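Local coordinates for kinesin-like protein Nod (Drosophila melanogaster, PDB 3DC4), which is a nonmotile kinesin that hydrolyses ATP, tracks microtubule ends and is required for the distributive segregation of non-exchange chromosomes in meiosis, at residues L132-I135 / F136-V139; S313-Q316 / C317-S320. All blocks are in the same frame, centred on the assembly; numbering follows the deposited sequence.

Contact 1. Residues L132-I135 / F136-V139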
# COMPACT_ATOMS: atom_id res chain seq x y z
N LEU A 132 -11.88 -0.11 -5.43
CA LEU A 132 -12.42 0.35 -6.71
C LEU A 132 -13.94 0.29 -6.69
O LEU A 132 -14.62 1.19 -7.21
CB LEU A 132 -11.86 -0.51 -7.85
CG LEU A 132 -12.33 -0.10 -9.26
CD1 LEU A 132 -11.85 1.32 -9.57
CD2 LEU A 132 -11.76 -1.09 -10.28
N GLY A 133 -14.48 -0.77 -6.09
CA GLY A 133 -15.93 -0.91 -6.01
C GLY A 133 -16.57 0.26 -5.28
O GLY A 133 -17.54 0.82 -5.78
N ASP A 134 -16.04 0.63 -4.12
CA ASP A 134 -16.60 1.74 -3.35
C ASP A 134 -16.35 3.09 -4.02
O ASP A 134 -17.12 4.03 -3.83
CB ASP A 134 -16.03 1.74 -1.92
CG ASP A 134 -16.64 0.64 -1.05
OD1 ASP A 134 -17.88 0.54 -1.01
OD2 ASP A 134 -15.87 -0.11 -0.41
N ILE A 135 -15.27 3.19 -4.79
CA ILE A 135 -14.96 4.43 -5.50
C ILE A 135 -16.02 4.65 -6.57
O ILE A 135 -16.58 5.75 -6.68
CB ILE A 135 -13.57 4.34 -6.15
CG1 ILE A 135 -12.49 4.39 -5.06
CG2 ILE A 135 -13.37 5.49 -7.14
CD1 ILE A 135 -11.10 4.10 -5.57
N PHE A 136 -16.31 3.62 -7.35
CA PHE A 136 -17.31 3.74 -8.41
C PHE A 136 -18.67 4.10 -7.81
O PHE A 136 -19.36 5.00 -8.29
CB PHE A 136 -17.46 2.42 -9.19
CG PHE A 136 -16.34 2.14 -10.16
CD1 PHE A 136 -15.72 3.17 -10.87
CD2 PHE A 136 -15.95 0.83 -10.42
CE1 PHE A 136 -14.73 2.89 -11.81
CE2 PHE A 136 -14.96 0.54 -11.36
CZ PHE A 136 -14.35 1.57 -12.06
N GLU A 137 -19.04 3.38 -6.75
CA GLU A 137 -20.32 3.61 -6.10
C GLU A 137 -20.52 5.06 -5.66
O GLU A 137 -21.56 5.66 -5.92
CB GLU A 137 -20.46 2.68 -4.90
CG GLU A 137 -21.75 2.82 -4.13
CD GLU A 137 -21.93 1.72 -3.11
OE1 GLU A 137 -21.98 0.54 -3.52
OE2 GLU A 137 -22.01 2.04 -1.90
N ARG A 138 -19.52 5.62 -4.99
CA ARG A 138 -19.61 6.99 -4.52
C ARG A 138 -19.54 8.00 -5.65
O ARG A 138 -20.13 9.08 -5.57
CB ARG A 138 -18.50 7.27 -3.50
CG ARG A 138 -18.60 6.38 -2.28
CD ARG A 138 -17.49 6.68 -1.30
NE ARG A 138 -17.57 5.84 -0.11
CZ ARG A 138 -16.72 5.90 0.90
NH1 ARG A 138 -15.71 6.76 0.87
NH2 ARG A 138 -16.86 5.10 1.94
N VAL A 139 -18.83 7.65 -6.72
CA VAL A 139 -18.72 8.54 -7.87
C VAL A 139 -20.06 8.57 -8.60
O VAL A 139 -20.47 9.62 -9.10
CB VAL A 139 -17.63 8.06 -8.86
CG1 VAL A 139 -17.77 8.78 -10.19
CG2 VAL A 139 -16.25 8.33 -8.27
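Leu132 holds CG anti to its backbone N (chi1 -179°) while Phe136, one turn later in helix 127-141 of the kinesin motor domain, swings its ring to the side of its own N (chi1 -75°), and the two side chains meet as an i to i+4 pair. Leu132 CD1 sits over one face of the ring, displaced toward its rim, in a CH-pi contact 3.9 Å from the centroid; Leu132 CG comes against Phe136 CE2 at 3.4 Å. Were the ring cut back to an alanine here, the Leu132 CD1 methyl would probably lose its aromatic cover and a gap would open beside Leu189, which touches both side chains. Beneath the pair runs the alpha-helical backbone, with Phe136 N bonded to Leu132 O at 3.0 Å. On another side of the helix, Asp134 OD1 lies 4.5 Å from Glu137 OE2, two like charges close together; Asp134 OD2 is hydrogen-bonded to Tyr79 OH, and Arg138 sends its extended chain to a salt bridge with Asp88, tying this helix to helix 84-92. Leu132 and Ile135 face strand 220-229 through Ile226. Ile135 and Val139 lie side by side, their CG2 methyls 4.2 Å apart.

Contact 2. Residues S313-Q316 / C317-S320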
# COMPACT_ATOMS: atom_id res chain seq x y z
N SER A 313 4.48 -13.74 9.69
CA SER A 313 4.29 -15.17 9.80
C SER A 313 4.09 -15.54 11.27
O SER A 313 4.68 -14.93 12.16
CB SER A 313 5.54 -15.89 9.27
OG SER A 313 5.43 -17.28 9.48
N PRO A 314 3.21 -16.51 11.54
CA PRO A 314 2.96 -16.94 12.92
C PRO A 314 3.90 -18.08 13.29
O PRO A 314 3.87 -18.61 14.40
CB PRO A 314 1.52 -17.41 12.86
CG PRO A 314 1.46 -18.05 11.50
CD PRO A 314 2.16 -17.01 10.65
N HIS A 315 4.74 -18.46 12.33
CA HIS A 315 5.68 -19.57 12.49
C HIS A 315 6.97 -19.22 13.23
O HIS A 315 7.60 -18.20 12.96
CB HIS A 315 6.05 -20.16 11.13
CG HIS A 315 4.87 -20.42 10.24
ND1 HIS A 315 3.80 -21.20 10.64
CD2 HIS A 315 4.59 -20.02 8.98
CE1 HIS A 315 2.92 -21.26 9.65
NE2 HIS A 315 3.38 -20.55 8.64
N GLN A 316 7.36 -20.10 14.15
CA GLN A 316 8.57 -19.91 14.94
C GLN A 316 9.81 -19.74 14.08
O GLN A 316 10.69 -18.93 14.39
CB GLN A 316 8.74 -21.11 15.89
CG GLN A 316 9.93 -21.00 16.84
CD GLN A 316 9.80 -19.83 17.81
OE1 GLN A 316 8.77 -19.65 18.45
NE2 GLN A 316 10.87 -19.04 17.92
N CYS A 317 9.88 -20.49 12.98
CA CYS A 317 11.03 -20.43 12.07
C CYS A 317 11.21 -19.06 11.42
O CYS A 317 12.30 -18.74 10.92
CB CYS A 317 10.91 -21.50 10.98
SG CYS A 317 9.48 -21.32 9.86
N ASP A 318 10.16 -18.25 11.42
CA ASP A 318 10.23 -16.93 10.82
C ASP A 318 10.31 -15.83 11.87
O ASP A 318 10.14 -14.66 11.54
CB ASP A 318 9.01 -16.68 9.94
CG ASP A 318 8.84 -17.73 8.87
OD1 ASP A 318 9.84 -18.03 8.18
OD2 ASP A 318 7.71 -18.24 8.70
N LEU A 319 10.58 -16.19 13.12
CA LEU A 319 10.64 -15.23 14.22
C LEU A 319 11.49 -14.00 13.92
O LEU A 319 11.06 -12.87 14.16
CB LEU A 319 11.19 -15.90 15.49
CG LEU A 319 11.28 -14.93 16.67
CD1 LEU A 319 9.89 -14.39 16.98
CD2 LEU A 319 11.86 -15.64 17.90
N SER A 320 12.68 -14.23 13.39
CA SER A 320 13.60 -13.15 13.09
C SER A 320 13.05 -12.16 12.06
O SER A 320 13.17 -10.95 12.21
CB SER A 320 14.92 -13.74 12.59
OG SER A 320 15.92 -12.75 12.49
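From strand 305-312 the backbone leaves in extended form at Ser313, bends at Pro314, is extended again at His315, and then winds into a short 3-10 turn at Gln316 and Cys317 before helix 319-335 begins. Two i to i+3 bonds mark the winding: Asp318 N reaches His315 O at 3.0 Å, and Leu319 N reaches Gln316 O. In both, the donor stands well above the carbonyl plane, consistent with the tight winding of the chain.

Across this strand-to-helix connection of the kinesin motor domain, the side chain of Ser313 works in two directions. Ser313 OG accepts from His315 N at 3.2 Å, which makes an ST turn, and donates to Asp318 OD2 at 2.6 Å, meeting that oxygen on its anti side and close to the carboxylate plane. One buried hydroxyl thus ties the end of the strand to the residue just before the helix. Asp318 occupies the N-cap position, but its carboxylate makes no capping bond; it turns back to the serine instead, with CG beside its own backbone N (chi1 -57°). Asp318 OD2 also lies at the edge of the His315 ring, near its plane, 3.6 Å from His315 CD2, with ring and carboxylate planes 63° apart.

Pro314 CG approaches one face of that imidazole, while Tyr33 meets the ring edge-to-face. Ser313 also touches Gln103, a residue of the ADP pocket, so the connection borders the nucleotide site; the His315 side chain is about 9 Å from the bound ADP.

Cys317 packs its SG 3.8 Å from His315 CB. Farther out, Gln316 bends at chi2 (63°) and runs beside Leu319, setting its amide NE2 3.5 Å from Leu319 CD2.

Contact 1 comes first along the chain, midway through helix 127-141; contact 2 follows much later, where strand 305-312 gives way to helix 319-335. The motor domain thus gives one local contact within a helix and one at a helix entrance. Their centres are 38 Å apart, on opposite sides of the chain's centre, and their nearest atoms about 26 Å. The large mixed sheet connects them: contact 1 packs against its strand 220-229, whereas contact 2 continues from its strand 305-312. Contact 1 lies away from the nucleotide pocket, while contact 2 borders the ADP pocket through Gln103.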